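Local coordinates for protein ethylbenzene dehydrogenase beta-subunit (PDB 2IVF) that binds three iron/sulfur (SF4) clusters and one fe3-s4 cluster as the iron-sulfur beta-subunit, with a 4Fe-4S dicluster domain, of a multi-subunit dehydrogenase, at residues 308-311 / 312-315; 326-329 / 330-334. All coordinates share one frame; numbering follows the deposited sequence.

Interaction 1 (308-311 / 312-315); sequences RVLA and VLHT. With PO4 (phosphate ion), chain P.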
loop_
_atom_site.group_PDB
_atom_site.type_symbol
_atom_site.label_atom_id
_atom_site.label_comp_id
_atom_site.label_asym_id
_atom_site.label_seq_id
_atom_site.Cartn_x
_atom_site.Cartn_y
_atom_site.Cartn_z
ATOM N N ARG B 308 -18.432 -27.285 8.380
ATOM C CA ARG B 308 -19.758 -26.776 8.724
ATOM C C ARG B 308 -19.823 -25.273 8.464
ATOM O O ARG B 308 -20.726 -24.761 7.794
ATOM C CB ARG B 308 -20.105 -27.086 10.218
ATOM C CG ARG B 308 -21.477 -26.449 10.686
ATOM C CD ARG B 308 -21.822 -26.631 12.174
ATOM N NE ARG B 308 -20.780 -26.038 12.967
ATOM C CZ ARG B 308 -20.670 -24.740 13.259
ATOM N NH1 ARG B 308 -21.608 -23.853 12.899
ATOM N NH2 ARG B 308 -19.598 -24.342 13.940
ATOM N N VAL B 309 -18.817 -24.574 8.948
ATOM C CA VAL B 309 -18.813 -23.144 8.800
ATOM C C VAL B 309 -18.834 -22.726 7.332
ATOM O O VAL B 309 -19.601 -21.851 6.950
ATOM C CB VAL B 309 -17.653 -22.543 9.523
ATOM C CG1 VAL B 309 -17.544 -21.031 9.180
ATOM C CG2 VAL B 309 -17.865 -22.849 11.047
ATOM N N LEU B 310 -18.017 -23.360 6.508
ATOM C CA LEU B 310 -17.975 -22.999 5.105
ATOM C C LEU B 310 -19.334 -23.252 4.483
ATOM O O LEU B 310 -19.828 -22.459 3.652
ATOM C CB LEU B 310 -16.842 -23.764 4.380
ATOM C CG LEU B 310 -15.417 -23.404 4.830
ATOM C CD1 LEU B 310 -14.394 -24.316 4.118
ATOM C CD2 LEU B 310 -15.077 -21.918 4.604
ATOM N N ALA B 311 -19.973 -24.348 4.896
ATOM C CA ALA B 311 -21.267 -24.697 4.356
ATOM C C ALA B 311 -22.347 -23.643 4.740
ATOM O O ALA B 311 -23.206 -23.307 3.927
ATOM C CB ALA B 311 -21.657 -26.086 4.793
ATOM N N VAL B 312 -22.265 -23.158 5.981
ATOM C CA VAL B 312 -23.169 -22.129 6.519
ATOM C C VAL B 312 -22.925 -20.836 5.721
ATOM O O VAL B 312 -23.872 -20.173 5.311
ATOM C CB VAL B 312 -22.917 -21.924 8.011
ATOM C CG1 VAL B 312 -23.700 -20.674 8.583
ATOM C CG2 VAL B 312 -23.278 -23.178 8.785
ATOM N N LEU B 313 -21.666 -20.455 5.533
ATOM C CA LEU B 313 -21.357 -19.243 4.792
ATOM C C LEU B 313 -21.948 -19.310 3.392
ATOM O O LEU B 313 -22.536 -18.342 2.920
ATOM C CB LEU B 313 -19.869 -19.003 4.685
ATOM C CG LEU B 313 -19.158 -18.633 6.000
ATOM C CD1 LEU B 313 -17.676 -18.682 5.854
ATOM C CD2 LEU B 313 -19.604 -17.234 6.462
ATOM N N HIS B 314 -21.781 -20.444 2.735
ATOM C CA HIS B 314 -22.284 -20.567 1.375
ATOM C C HIS B 314 -23.782 -20.579 1.370
ATOM O O HIS B 314 -24.381 -19.956 0.506
ATOM C CB HIS B 314 -21.647 -21.755 0.682
ATOM C CG HIS B 314 -20.206 -21.522 0.339
ATOM N ND1 HIS B 314 -19.807 -20.625 -0.641
ATOM C CD2 HIS B 314 -19.066 -22.000 0.891
ATOM C CE1 HIS B 314 -18.488 -20.599 -0.701
ATOM N NE2 HIS B 314 -18.012 -21.414 0.228
ATOM N N THR B 315 -24.414 -21.237 2.357
ATOM C CA THR B 315 -25.860 -21.307 2.388
ATOM C C THR B 315 -26.428 -19.902 2.605
ATOM O O THR B 315 -27.361 -19.455 1.912
ATOM C CB THR B 315 -26.342 -22.252 3.482
ATOM O OG1 THR B 315 -25.887 -23.550 3.128
ATOM C CG2 THR B 315 -27.857 -22.316 3.563
HETATM P P PO4 P . -22.425 -19.521 -2.636
HETATM O O1 PO4 P . -23.658 -19.185 -1.803
HETATM O O2 PO4 P . -21.190 -19.048 -1.857
HETATM O O3 PO4 P . -22.333 -21.018 -2.898
HETATM O O4 PO4 P . -22.511 -18.781 -3.955
#
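Val312 sits one helical turn on from Arg308, and its N-H gives a 2.9 Å hydrogen bond to Arg308 O. Their side chains run side by side and point the same way, with Val312 CG2 4.2 Å from Arg308 CG; CG2 also leans on the Arg308 carbonyl, because it stands beside its own backbone N. Beyond that methylene the arginine turns away to other partners: NH2 meets the carboxylate of Glu305 in a salt bridge and the backbone O of Lys255.

Leu313 N bonds in the same way to Val309 O. On this flank the contact is greasy. Leu313 CD1 lies 4.1 Å from Val309 CG1, the two chains alongside each other, while Leu310 CD2, from the residue after Val309, approaches the same CD1 at 4.3 Å. Val309 also touches Val256 and Pro274, and Leu313 packs on helix 327-333.

His314 N binds Leu310 O, and the imidazole also leans on that oxygen through a carbon: with chi1 at -72°, the ring is carried beside its own backbone N, and CD2 comes to 2.9 Å from Leu310 O, obliquely to the ring. ND1, on the other side of CG, donates to O2 of a phosphate ion, probably picked up from the crystallisation liquor, that lies at the ring edge. This bond is modelled as very short, so its length deserves caution; Arg317 and Arg321 hold the same anion.

Thr315 doubles the last link. Its N and its OG1 both donate to Ala311 O, OG1 at 2.8 Å, arriving from opposite faces of the carbonyl plane; chi1 of -64° swings the hydroxyl back along the helix.

Successive i to i+4 bonds mark a regular alpha-helix, part of helix 306-321, and buried Val309 and Leu313 against exposed Ala311, His314 and Thr315 make it amphipathic.

Interaction 2 (326-329 / 330-334); sequences SELM and DLLIS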
loop_
_atom_site.group_PDB
_atom_site.type_symbol
_atom_site.label_atom_id
_atom_site.label_comp_id
_atom_site.label_asym_id
_atom_site.label_seq_id
_atom_site.Cartn_x
_atom_site.Cartn_y
_atom_site.Cartn_z
ATOM N N SER B 326 -30.431 -12.750 5.239
ATOM C CA SER B 326 -29.630 -13.543 6.136
ATOM C C SER B 326 -29.080 -12.668 7.225
ATOM O O SER B 326 -28.337 -11.736 6.953
ATOM C CB SER B 326 -28.476 -14.221 5.378
ATOM O OG SER B 326 -27.542 -14.760 6.279
ATOM N N GLU B 327 -29.420 -12.950 8.468
ATOM C CA GLU B 327 -28.768 -12.244 9.577
ATOM C C GLU B 327 -27.280 -12.369 9.518
ATOM O O GLU B 327 -26.544 -11.417 9.845
ATOM C CB GLU B 327 -29.260 -12.751 10.923
ATOM C CG GLU B 327 -28.541 -12.091 12.087
ATOM C CD GLU B 327 -28.877 -12.696 13.442
ATOM O OE1 GLU B 327 -28.998 -13.922 13.543
ATOM O OE2 GLU B 327 -29.007 -11.909 14.411
ATOM N N LEU B 328 -26.799 -13.531 9.073
ATOM C CA LEU B 328 -25.386 -13.792 9.099
ATOM C C LEU B 328 -24.706 -12.889 8.126
ATOM O O LEU B 328 -23.714 -12.253 8.456
ATOM C CB LEU B 328 -25.036 -15.251 8.757
ATOM C CG LEU B 328 -23.524 -15.519 8.727
ATOM C CD1 LEU B 328 -22.823 -15.212 10.095
ATOM C CD2 LEU B 328 -23.245 -16.934 8.308
ATOM N N MET B 329 -25.224 -12.822 6.910
ATOM C CA MET B 329 -24.649 -11.927 5.940
ATOM C C MET B 329 -24.776 -10.471 6.360
ATOM O O MET B 329 -23.895 -9.707 6.087
ATOM C CB MET B 329 -25.193 -12.189 4.560
ATOM C CG MET B 329 -24.846 -13.615 4.109
ATOM S SD MET B 329 -23.091 -13.769 3.682
ATOM C CE MET B 329 -22.584 -15.242 4.591
ATOM N N ASP B 330 -25.857 -10.116 7.029
ATOM C CA ASP B 330 -26.027 -8.751 7.512
ATOM C C ASP B 330 -24.916 -8.410 8.501
ATOM O O ASP B 330 -24.326 -7.320 8.461
ATOM C CB ASP B 330 -27.371 -8.619 8.220
ATOM C CG ASP B 330 -28.571 -8.574 7.275
ATOM O OD1 ASP B 330 -28.442 -8.335 6.070
ATOM O OD2 ASP B 330 -29.705 -8.721 7.779
ATOM N N LEU B 331 -24.624 -9.365 9.391
ATOM C CA LEU B 331 -23.585 -9.236 10.417
ATOM C C LEU B 331 -22.213 -9.140 9.787
ATOM O O LEU B 331 -21.385 -8.341 10.213
ATOM C CB LEU B 331 -23.624 -10.414 11.387
ATOM C CG LEU B 331 -24.831 -10.488 12.296
ATOM C CD1 LEU B 331 -24.830 -11.818 13.046
ATOM C CD2 LEU B 331 -24.819 -9.286 13.246
ATOM N N LEU B 332 -21.961 -9.953 8.758
ATOM C CA LEU B 332 -20.649 -10.030 8.239
ATOM C C LEU B 332 -20.385 -8.838 7.314
ATOM O O LEU B 332 -19.268 -8.414 7.180
ATOM C CB LEU B 332 -20.415 -11.347 7.492
ATOM C CG LEU B 332 -20.370 -12.620 8.315
ATOM C CD1 LEU B 332 -20.242 -13.853 7.357
ATOM C CD2 LEU B 332 -19.273 -12.638 9.416
ATOM N N ILE B 333 -21.424 -8.314 6.687
ATOM C CA ILE B 333 -21.309 -7.135 5.864
ATOM C C ILE B 333 -21.200 -5.909 6.769
ATOM O O ILE B 333 -20.341 -5.071 6.530
ATOM C CB ILE B 333 -22.542 -6.995 4.942
ATOM C CG1 ILE B 333 -22.445 -8.026 3.828
ATOM C CG2 ILE B 333 -22.729 -5.552 4.423
ATOM C CD1 ILE B 333 -23.693 -8.276 3.090
ATOM N N SER B 334 -22.121 -5.796 7.718
ATOM C CA SER B 334 -22.247 -4.639 8.642
ATOM C C SER B 334 -22.340 -3.312 7.959
ATOM O O SER B 334 -21.369 -2.573 7.879
ATOM C CB SER B 334 -21.106 -4.569 9.649
ATOM O OG SER B 334 -21.100 -5.762 10.369
HETATM O O HOH W 1 -31.039 -9.910 5.403
#
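Leu328 and Leu332 carry the apolar side of this short helix. Their chains cross at a slant, with Leu332 CD1 3.9 Å from Leu328 CG. Met329, bent at both chi2 and chi3, curls its CE methyl on to the same CD1, and Tyr273 of the alpha-subunit packs against both Met329 and Leu332. One residue round, Leu331 CD1 lies 3.8 Å from Glu327 CG, against the aliphatic part of a glutamate whose OE1 makes a salt bridge with Lys253 and a hydrogen bond with Trp254 NE1.

The polar contacts gather at the two ends. Ser326 OG accepts a nearly straight 3.1 Å bond from Met329 N (173°) and a weak one from Leu328 N, and OG is also hydrogen-bonded to Glu316 OE1. A water bridges Ser326 N to Asp330 OD2, lying 3.0 Å from that oxygen. At the far end Ser334 OG reaches back to Leu331 O at 2.6 Å, from above the carbonyl plane.

Backbone i to i+4 bonds run from Asp330 N to Ser326 O through to Ser334 N to Asp330 O.

Together these make a two-turn alpha-helix with a serine N-cap, finished by Ser334 at positive phi.

Interactions 1 and 2 lie in series on helices 306-321 and 327-333, which follow each other in the chain, and their centres are 13 Å apart. The helices pack directly: Leu313 CD2 sits 3.6 Å from Leu332 CD1, and Val312 CG1 lies 3.8 Å from Leu328 CD2. Met329 CE also touches Leu313 O, at 3.5 Å. Apolar residues of 312-315 therefore meet the leucine side of 326-334, while His314 and its phosphate belong to a more exposed part of interaction 1. Interaction 2 is the more buried of the two, and the side chain of Leu332 is about 13 Å from a bound SF4 cluster.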